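Local structure of Ras GTPase-activating-like protein IQGAP2 (Homo sapiens, 5CJP) at residues K30-M35 / N90-K95; T70-E75 / R203-V208; E74-K79 / Q84-G89. The protein probably binds Rho-family GTPases such as Cdc42 through an all-helical domain related to Ras GTPase activators, without speeding GTP hydrolysis as true activators do. All coordinates share one frame; numbering follows the deposited sequence.

Contact 1. Residues K30-M35 / N90-K95; sequences KLIFQM and NPTVIK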
loop_
_atom_site.group_PDB
_atom_site.type_symbol
_atom_site.label_atom_id
_atom_site.label_comp_id
_atom_site.label_asym_id
_atom_site.label_seq_id
_atom_site.Cartn_x
_atom_site.Cartn_y
_atom_site.Cartn_z
ATOM N N LYS E 30 9.333 -25.455 -1.442
ATOM C CA LYS E 30 9.855 -26.733 -1.898
ATOM C C LYS E 30 9.901 -26.779 -3.441
ATOM O O LYS E 30 10.914 -27.175 -4.027
ATOM C CB LYS E 30 9.010 -27.892 -1.357
ATOM C CG LYS E 30 9.499 -29.251 -1.795
ATOM C CD LYS E 30 8.402 -30.276 -1.657
ATOM C CE LYS E 30 8.778 -31.599 -2.311
ATOM N NZ LYS E 30 7.569 -32.455 -2.578
ATOM N N LEU E 31 8.818 -26.379 -4.103
ATOM C CA LEU E 31 8.799 -26.387 -5.561
ATOM C C LEU E 31 9.934 -25.515 -6.097
ATOM O O LEU E 31 10.550 -25.818 -7.143
ATOM C CB LEU E 31 7.473 -25.852 -6.080
ATOM C CG LEU E 31 6.252 -26.731 -5.857
ATOM C CD1 LEU E 31 5.028 -26.064 -6.460
ATOM C CD2 LEU E 31 6.475 -28.087 -6.500
ATOM N N ILE E 32 10.204 -24.412 -5.395
ATOM C CA ILE E 32 11.298 -23.525 -5.810
ATOM C C ILE E 32 12.630 -24.275 -5.721
ATOM O O ILE E 32 13.448 -24.188 -6.641
ATOM C CB ILE E 32 11.331 -22.210 -4.948
ATOM C CG1 ILE E 32 10.333 -21.175 -5.505
ATOM C CG2 ILE E 32 12.708 -21.652 -4.867
ATOM C CD1 ILE E 32 9.161 -21.763 -6.134
ATOM N N PHE E 33 12.848 -25.040 -4.648
ATOM C CA PHE E 33 14.114 -25.779 -4.523
ATOM C C PHE E 33 14.379 -26.739 -5.678
ATOM O O PHE E 33 15.514 -26.865 -6.132
ATOM C CB PHE E 33 14.201 -26.585 -3.213
ATOM C CG PHE E 33 14.072 -25.759 -1.981
ATOM C CD1 PHE E 33 14.676 -24.509 -1.893
ATOM C CD2 PHE E 33 13.317 -26.208 -0.911
ATOM C CE1 PHE E 33 14.516 -23.725 -0.765
ATOM C CE2 PHE E 33 13.152 -25.424 0.232
ATOM C CZ PHE E 33 13.748 -24.185 0.303
ATOM N N GLN E 34 13.349 -27.404 -6.179
ATOM C CA GLN E 34 13.586 -28.349 -7.266
ATOM C C GLN E 34 13.604 -27.805 -8.711
ATOM O O GLN E 34 13.854 -28.557 -9.646
ATOM C CB GLN E 34 12.611 -29.531 -7.156
ATOM C CG GLN E 34 11.176 -29.175 -7.463
ATOM C CD GLN E 34 10.206 -30.310 -7.173
ATOM O OE1 GLN E 34 9.268 -30.530 -7.931
ATOM N NE2 GLN E 34 10.416 -31.018 -6.062
ATOM N N MET E 35 13.352 -26.514 -8.899
ATOM C CA MET E 35 13.377 -25.906 -10.237
ATOM C C MET E 35 14.823 -25.729 -10.683
ATOM O O MET E 35 15.729 -25.703 -9.853
ATOM C CB MET E 35 12.762 -24.508 -10.212
ATOM C CG MET E 35 11.267 -24.427 -10.064
ATOM S SD MET E 35 10.779 -22.699 -9.771
ATOM C CE MET E 35 11.871 -21.865 -10.856
ATOM N N ASN E 90 25.999 -24.266 -5.412
ATOM C CA ASN E 90 25.123 -23.126 -5.139
ATOM C C ASN E 90 23.667 -23.563 -4.934
ATOM O O ASN E 90 22.766 -23.081 -5.623
ATOM C CB ASN E 90 25.222 -22.139 -6.305
ATOM C CG ASN E 90 24.370 -20.894 -6.107
ATOM O OD1 ASN E 90 23.729 -20.413 -7.047
ATOM N ND2 ASN E 90 24.369 -20.357 -4.893
ATOM N N PRO E 91 23.419 -24.462 -3.961
ATOM C CA PRO E 91 22.085 -24.987 -3.643
ATOM C C PRO E 91 21.105 -23.870 -3.350
ATOM O O PRO E 91 21.408 -22.973 -2.577
ATOM C CB PRO E 91 22.353 -25.884 -2.438
ATOM C CG PRO E 91 23.453 -25.165 -1.746
ATOM C CD PRO E 91 24.369 -24.795 -2.886
ATOM N N THR E 92 19.924 -23.916 -3.954
ATOM C CA THR E 92 18.981 -22.831 -3.743
ATOM C C THR E 92 18.413 -22.776 -2.337
ATOM O O THR E 92 17.966 -21.725 -1.888
ATOM C CB THR E 92 17.876 -22.831 -4.839
ATOM O OG1 THR E 92 16.584 -22.715 -4.242
ATOM C CG2 THR E 92 17.964 -24.058 -5.678
ATOM N N VAL E 93 18.472 -23.890 -1.620
ATOM C CA VAL E 93 17.982 -23.906 -0.250
ATOM C C VAL E 93 18.880 -23.028 0.605
ATOM O O VAL E 93 18.423 -22.388 1.531
ATOM C CB VAL E 93 18.028 -25.309 0.379
ATOM C CG1 VAL E 93 17.381 -25.280 1.756
ATOM C CG2 VAL E 93 17.339 -26.294 -0.519
ATOM N N ILE E 94 20.168 -23.024 0.298
ATOM C CA ILE E 94 21.099 -22.212 1.059
ATOM C C ILE E 94 20.886 -20.738 0.733
ATOM O O ILE E 94 21.006 -19.868 1.597
ATOM C CB ILE E 94 22.532 -22.641 0.761
ATOM C CG1 ILE E 94 22.781 -24.011 1.414
ATOM C CG2 ILE E 94 23.526 -21.599 1.275
ATOM C CD1 ILE E 94 22.656 -23.963 2.867
ATOM N N LYS E 95 20.533 -20.458 -0.510
ATOM C CA LYS E 95 20.283 -19.088 -0.951
ATOM C C LYS E 95 19.088 -18.531 -0.185
ATOM O O LYS E 95 19.081 -17.375 0.245
ATOM C CB LYS E 95 19.980 -19.080 -2.453
ATOM C CG LYS E 95 20.119 -17.735 -3.128
ATOM C CD LYS E 95 19.883 -17.864 -4.616
ATOM C CE LYS E 95 20.816 -18.916 -5.237
ATOM N NZ LYS E 95 20.421 -19.361 -6.637
#
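Thr92 and Val93 meet the aromatic ring of Phe33 at its edge and over one face, where the C-terminal part of helix 25-34 comes up against the start of helix 92-102. Ahead of them, Asn90 leaves the preceding helix with positive phi, and Pro91 stands at the N-cap position of the helix that follows. Thr92 points its CB toward helix 25-34 and comes closest in the backbone sense, its CA lying 5.7 Å from the CA of Phe33. Its OG1 sits at the edge of the Phe33 ring, in plane, 3.5 Å from CD1, while its CG2 lies 3.8 Å from the carbonyl O of Phe33. The Thr92 hydroxyl, OG1, also lies 4.1 Å from CG2 of Ile32. Val93 comes instead over a ring face: its CG2 is 3.7 Å from the centroid of the Phe33 ring and 20° off the normal, a CH-pi contact displaced toward the rim on the CG-CD1 side. Phe33 reaches this place with CG anti to its own carbonyl carbon (chi1 -59°). With an alanine here, the CG2 methyl of Val93 would probably lose its aromatic partner and a gap would be likely to open between the two helices. Two residues on, Lys95 sends NZ back to Asn90 OD1 in a weak hydrogen bond at 3.5 Å. Both Phe33 and Val93 also touch Ala71 of helix 58-79, making this a largely buried three-helix junction in an all-helical fold of the Ras GTPase-activator type.

Contact 2. Residues T70-E75 / R203-V208; sequences TALEEE and RYIAKV
Leu72 meets Ile205 and Val208 across two helical segments that run in roughly the same direction, 29° apart with a signed crossing angle of -29°, their axes approaching to 10.6 Å. The backbones keep well clear of each other: the nearest pair of CA atoms, those of Glu73 and Val208, is 8.0 Å apart, and the gap is bridged by branched aliphatic side chains. Leu72 does most of the bridging. Its CG extends anti to the backbone N (chi1 179°), which carries the CD2 methyl across to the other helix. There CD2 touches two residues three positions apart, hence nearly one turn from each other. It lies 3.8 Å from CG2 of Ile205, the gamma methyl on that residue's branched CB, and 4.0 Å from CG1 of Val208. The Leu72 and Ile205 side chains meet at a slant, whereas those of Leu72 and Val208 run antiparallel alongside one another. Farther along, Glu73 adds a marginal contact, its CG lying 4.3 Å from the same CG1 methyl of Val208. The other methyl of Val208, CG2, is turned back along its own helix and rests 3.5 Å above the ring plane of Tyr204, toward the rim. The interface is thus apolar at its centre. Lys207 and Tyr204 both reach Glu316, the lysine NZ through a salt bridge and the tyrosine OH through a hydrogen bond. Among the neighbouring helices, Leu72 also packs on Ile94 and Ile205 on Val97, so helix 92-102 joins the pair, while Tyr204 packs on Leu65 and Lys69 and extends the meeting of helix 200-216 with helix 58-79.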
loop_
_atom_site.group_PDB
_atom_site.type_symbol
_atom_site.label_atom_id
_atom_site.label_comp_id
_atom_site.label_asym_id
_atom_site.label_seq_id
_atom_site.Cartn_x
_atom_site.Cartn_y
_atom_site.Cartn_z
ATOM N N THR E 70 15.232 -30.794 5.688
ATOM C CA THR E 70 15.066 -31.902 4.767
ATOM C C THR E 70 15.533 -31.574 3.352
ATOM O O THR E 70 16.049 -32.446 2.654
ATOM C CB THR E 70 13.615 -32.353 4.714
ATOM O OG1 THR E 70 12.887 -31.473 3.858
ATOM C CG2 THR E 70 13.003 -32.314 6.099
ATOM N N ALA E 71 15.359 -30.326 2.934
ATOM C CA ALA E 71 15.784 -29.915 1.600
ATOM C C ALA E 71 17.306 -29.886 1.525
ATOM O O ALA E 71 17.889 -30.271 0.513
ATOM C CB ALA E 71 15.205 -28.528 1.247
ATOM N N LEU E 72 17.953 -29.412 2.585
ATOM C CA LEU E 72 19.411 -29.379 2.588
ATOM C C LEU E 72 19.950 -30.810 2.596
ATOM O O LEU E 72 20.913 -31.110 1.893
ATOM C CB LEU E 72 19.946 -28.599 3.800
ATOM C CG LEU E 72 21.469 -28.452 4.010
ATOM C CD1 LEU E 72 22.189 -28.004 2.741
ATOM C CD2 LEU E 72 21.692 -27.462 5.125
ATOM N N GLU E 73 19.340 -31.699 3.375
ATOM C CA GLU E 73 19.818 -33.085 3.397
ATOM C C GLU E 73 19.472 -33.742 2.071
ATOM O O GLU E 73 20.206 -34.589 1.572
ATOM C CB GLU E 73 19.192 -33.863 4.554
ATOM C CG GLU E 73 19.526 -33.286 5.914
ATOM C CD GLU E 73 18.738 -33.931 7.024
ATOM O OE1 GLU E 73 17.529 -34.186 6.834
ATOM O OE2 GLU E 73 19.327 -34.169 8.096
ATOM N N GLU E 74 18.347 -33.337 1.497
ATOM C CA GLU E 74 17.910 -33.869 0.216
ATOM C C GLU E 74 19.017 -33.547 -0.784
ATOM O O GLU E 74 19.478 -34.408 -1.531
ATOM C CB GLU E 74 16.613 -33.187 -0.217
ATOM C CG GLU E 74 15.905 -33.858 -1.368
ATOM C CD GLU E 74 15.127 -35.079 -0.932
ATOM O OE1 GLU E 74 15.265 -36.135 -1.587
ATOM O OE2 GLU E 74 14.370 -34.982 0.058
ATOM N N GLU E 75 19.443 -32.292 -0.774
ATOM C CA GLU E 75 20.487 -31.794 -1.661
ATOM C C GLU E 75 21.804 -32.550 -1.505
ATOM O O GLU E 75 22.407 -32.995 -2.488
ATOM C CB GLU E 75 20.720 -30.315 -1.370
ATOM C CG GLU E 75 21.821 -29.641 -2.175
ATOM C CD GLU E 75 21.397 -29.323 -3.595
ATOM O OE1 GLU E 75 20.182 -29.370 -3.857
ATOM O OE2 GLU E 75 22.271 -29.011 -4.442
ATOM N N ARG E 203 21.906 -20.537 12.819
ATOM C CA ARG E 203 22.866 -21.375 13.529
ATOM C C ARG E 203 22.447 -22.820 13.401
ATOM O O ARG E 203 23.284 -23.720 13.279
ATOM C CB ARG E 203 22.948 -21.007 15.024
ATOM C CG ARG E 203 23.724 -19.737 15.333
ATOM C CD ARG E 203 23.881 -19.505 16.832
ATOM N NE ARG E 203 24.853 -20.392 17.476
ATOM C CZ ARG E 203 25.193 -20.318 18.764
ATOM N NH1 ARG E 203 24.646 -19.401 19.541
ATOM N NH2 ARG E 203 26.088 -21.150 19.283
ATOM N N TYR E 204 21.140 -23.044 13.424
ATOM C CA TYR E 204 20.629 -24.400 13.337
ATOM C C TYR E 204 20.905 -25.040 11.980
ATOM O O TYR E 204 21.279 -26.205 11.907
ATOM C CB TYR E 204 19.137 -24.419 13.641
ATOM C CG TYR E 204 18.521 -25.765 13.421
ATOM C CD1 TYR E 204 18.958 -26.880 14.140
ATOM C CD2 TYR E 204 17.546 -25.949 12.444
ATOM C CE1 TYR E 204 18.439 -28.155 13.883
ATOM C CE2 TYR E 204 17.023 -27.209 12.179
ATOM C CZ TYR E 204 17.476 -28.310 12.895
ATOM O OH TYR E 204 16.970 -29.554 12.597
ATOM N N ILE E 205 20.727 -24.285 10.906
ATOM C CA ILE E 205 20.980 -24.843 9.593
ATOM C C ILE E 205 22.475 -25.118 9.409
ATOM O O ILE E 205 22.860 -26.076 8.737
ATOM C CB ILE E 205 20.455 -23.914 8.490
ATOM C CG1 ILE E 205 18.920 -23.897 8.528
ATOM C CG2 ILE E 205 20.933 -24.383 7.132
ATOM C CD1 ILE E 205 18.278 -25.213 8.266
ATOM N N ALA E 206 23.321 -24.286 10.010
ATOM C CA ALA E 206 24.759 -24.495 9.930
ATOM C C ALA E 206 25.019 -25.836 10.605
ATOM O O ALA E 206 25.820 -26.642 10.134
ATOM C CB ALA E 206 25.506 -23.390 10.658
ATOM N N LYS E 207 24.327 -26.078 11.714
ATOM C CA LYS E 207 24.462 -27.341 12.429
ATOM C C LYS E 207 24.010 -28.493 11.537
ATOM O O LYS E 207 24.736 -29.459 11.349
ATOM C CB LYS E 207 23.628 -27.320 13.704
ATOM C CG LYS E 207 23.565 -28.658 14.407
ATOM C CD LYS E 207 22.826 -28.509 15.714
ATOM C CE LYS E 207 22.404 -29.842 16.257
ATOM N NZ LYS E 207 21.723 -29.629 17.539
ATOM N N VAL E 208 22.802 -28.390 10.992
ATOM C CA VAL E 208 22.282 -29.415 10.093
ATOM C C VAL E 208 23.260 -29.645 8.955
ATOM O O VAL E 208 23.587 -30.780 8.624
ATOM C CB VAL E 208 20.957 -28.992 9.453
ATOM C CG1 VAL E 208 20.696 -29.836 8.201
ATOM C CG2 VAL E 208 19.830 -29.143 10.457
#

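Contact 3. Residues E74-K79 / Q84-G89; sequences EEIKSK and QDIVTG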
loop_
_atom_site.group_PDB
_atom_site.type_symbol
_atom_site.label_atom_id
_atom_site.label_comp_id
_atom_site.label_asym_id
_atom_site.label_seq_id
_atom_site.Cartn_x
_atom_site.Cartn_y
_atom_site.Cartn_z
ATOM N N GLU E 74 18.347 -33.337 1.497
ATOM C CA GLU E 74 17.910 -33.869 0.216
ATOM C C GLU E 74 19.017 -33.547 -0.784
ATOM O O GLU E 74 19.478 -34.408 -1.531
ATOM C CB GLU E 74 16.613 -33.187 -0.217
ATOM C CG GLU E 74 15.905 -33.858 -1.368
ATOM C CD GLU E 74 15.127 -35.079 -0.932
ATOM O OE1 GLU E 74 15.265 -36.135 -1.587
ATOM O OE2 GLU E 74 14.370 -34.982 0.058
ATOM N N GLU E 75 19.443 -32.292 -0.774
ATOM C CA GLU E 75 20.487 -31.794 -1.661
ATOM C C GLU E 75 21.804 -32.550 -1.505
ATOM O O GLU E 75 22.407 -32.995 -2.488
ATOM C CB GLU E 75 20.720 -30.315 -1.370
ATOM C CG GLU E 75 21.821 -29.641 -2.175
ATOM C CD GLU E 75 21.397 -29.323 -3.595
ATOM O OE1 GLU E 75 20.182 -29.370 -3.857
ATOM O OE2 GLU E 75 22.271 -29.011 -4.442
ATOM N N ILE E 76 22.252 -32.668 -0.259
ATOM C CA ILE E 76 23.498 -33.352 0.049
ATOM C C ILE E 76 23.505 -34.801 -0.420
ATOM O O ILE E 76 24.314 -35.170 -1.282
ATOM C CB ILE E 76 23.793 -33.275 1.543
ATOM C CG1 ILE E 76 24.090 -31.825 1.914
ATOM C CG2 ILE E 76 24.965 -34.145 1.898
ATOM C CD1 ILE E 76 23.840 -31.519 3.357
ATOM N N LYS E 77 22.621 -35.631 0.126
ATOM C CA LYS E 77 22.583 -37.018 -0.313
ATOM C C LYS E 77 21.778 -37.137 -1.596
ATOM O O LYS E 77 20.698 -37.711 -1.593
ATOM C CB LYS E 77 21.958 -37.926 0.746
ATOM C CG LYS E 77 22.090 -39.402 0.382
ATOM C CD LYS E 77 21.290 -40.312 1.295
ATOM C CE LYS E 77 21.392 -41.758 0.828
ATOM N NZ LYS E 77 20.509 -42.670 1.607
ATOM N N SER E 78 22.311 -36.596 -2.686
ATOM C CA SER E 78 21.628 -36.622 -3.973
ATOM C C SER E 78 22.391 -35.846 -5.043
ATOM O O SER E 78 22.322 -36.169 -6.221
ATOM C CB SER E 78 20.229 -36.030 -3.833
ATOM O OG SER E 78 19.631 -35.842 -5.103
ATOM N N LYS E 79 23.106 -34.812 -4.628
ATOM C CA LYS E 79 23.872 -34.015 -5.570
ATOM C C LYS E 79 25.284 -33.764 -5.063
ATOM O O LYS E 79 26.111 -33.209 -5.778
ATOM C CB LYS E 79 23.185 -32.672 -5.828
ATOM C CG LYS E 79 21.880 -32.748 -6.603
ATOM C CD LYS E 79 21.480 -31.347 -7.001
ATOM C CE LYS E 79 20.308 -31.317 -7.953
ATOM N NZ LYS E 79 20.037 -29.905 -8.350
ATOM N N GLN E 84 32.495 -30.137 -0.626
ATOM C CA GLN E 84 32.754 -28.989 -1.483
ATOM C C GLN E 84 31.655 -28.760 -2.525
ATOM O O GLN E 84 31.532 -27.660 -3.071
ATOM C CB GLN E 84 34.098 -29.158 -2.196
ATOM C CG GLN E 84 34.332 -28.112 -3.274
ATOM C CD GLN E 84 35.611 -28.318 -4.063
ATOM O OE1 GLN E 84 36.710 -28.090 -3.558
ATOM N NE2 GLN E 84 35.470 -28.747 -5.314
ATOM N N ASP E 85 30.865 -29.798 -2.794
ATOM C CA ASP E 85 29.774 -29.717 -3.754
ATOM C C ASP E 85 28.611 -28.904 -3.186
ATOM O O ASP E 85 27.873 -28.275 -3.944
ATOM C CB ASP E 85 29.285 -31.120 -4.152
ATOM C CG ASP E 85 30.176 -31.787 -5.205
ATOM O OD1 ASP E 85 30.475 -31.142 -6.229
ATOM O OD2 ASP E 85 30.570 -32.963 -5.015
ATOM N N ILE E 86 28.441 -28.918 -1.860
ATOM C CA ILE E 86 27.365 -28.139 -1.244
ATOM C C ILE E 86 27.725 -26.673 -1.384
ATOM O O ILE E 86 26.902 -25.807 -1.121
ATOM C CB ILE E 86 27.171 -28.404 0.270
ATOM C CG1 ILE E 86 28.058 -29.541 0.726
ATOM C CG2 ILE E 86 25.728 -28.701 0.574
ATOM C CD1 ILE E 86 29.467 -29.143 0.801
ATOM N N VAL E 87 28.959 -26.399 -1.800
ATOM C CA VAL E 87 29.403 -25.031 -1.982
ATOM C C VAL E 87 29.441 -24.638 -3.454
ATOM O O VAL E 87 28.915 -23.589 -3.831
ATOM C CB VAL E 87 30.804 -24.801 -1.373
ATOM C CG1 VAL E 87 31.227 -23.377 -1.601
ATOM C CG2 VAL E 87 30.783 -25.089 0.119
ATOM N N THR E 88 30.063 -25.466 -4.283
ATOM C CA THR E 88 30.160 -25.177 -5.722
ATOM C C THR E 88 28.800 -25.306 -6.418
ATOM O O THR E 88 28.537 -24.650 -7.428
ATOM C CB THR E 88 31.151 -26.137 -6.432
ATOM O OG1 THR E 88 30.659 -27.482 -6.344
ATOM C CG2 THR E 88 32.534 -26.064 -5.788
ATOM N N GLY E 89 27.947 -26.160 -5.861
ATOM C CA GLY E 89 26.630 -26.389 -6.420
ATOM C C GLY E 89 25.626 -25.278 -6.194
ATOM O O GLY E 89 24.517 -25.353 -6.712
#
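Ile76 and Ile86 supply the apolar part of this contact between the C-terminal part of helix 58-79 and the short helix 85-88. With CG1 of Ile76 set anti to that residue's carbonyl carbon (chi1 -67°), this atom is brought to within 3.8 Å of the CG2 methyl of Ile86, and the CA atoms of the two isoleucines are 6.6 Å apart. The second meeting is a loose van der Waals one nearer the connecting turn, where CB of Asp85 approaches the carbonyl O of Lys79 at 4.1 Å. Backbone bonds hold each segment: Lys79 N binds Glu75 O at 2.9 Å, and Gly89 N binds Asp85 O at the same length. In the connection, Asp85 OD2 accepts from the backbone N atoms of Asp81 and Gln82, so one carboxylate oxygen gathers the turn that links the helices. A GTP, about 7 Å from the Asp85 side chain, lies beside this end of the domain, where the chain of another protein packs on Val87 and Thr88. Inward, Ile213 of helix 200-216 touches both isoleucines, and Ile228 of helix 222-243 touches Ile86, placing the connection and helix 85-88 against helices 200-216 and 222-243.

How the contacts relate
The three contacts form a compact cluster in the helical domain, with centres 11 to 12 Å apart. In chain order they draw on helices 25-34, 58-79, 85-88, 92-102 and 200-216. Contacts 2 and 3 both use helix 58-79 and share Glu74 and Glu75. Contact 3 closes the short turn to helix 85-88 and is nested inside the longer loop closed by contact 1. Contacts 1 and 2 alternate along the chain and touch through the CD1 methyls of Ile94 and Leu72. Pro91 of contact 1 touches Glu75, and Leu72 of contact 2 reaches Ile86 of contact 3. Helix 58-79 thus links the three packing sites, and contact 3 lies beside the chain of another protein and a bound GTP.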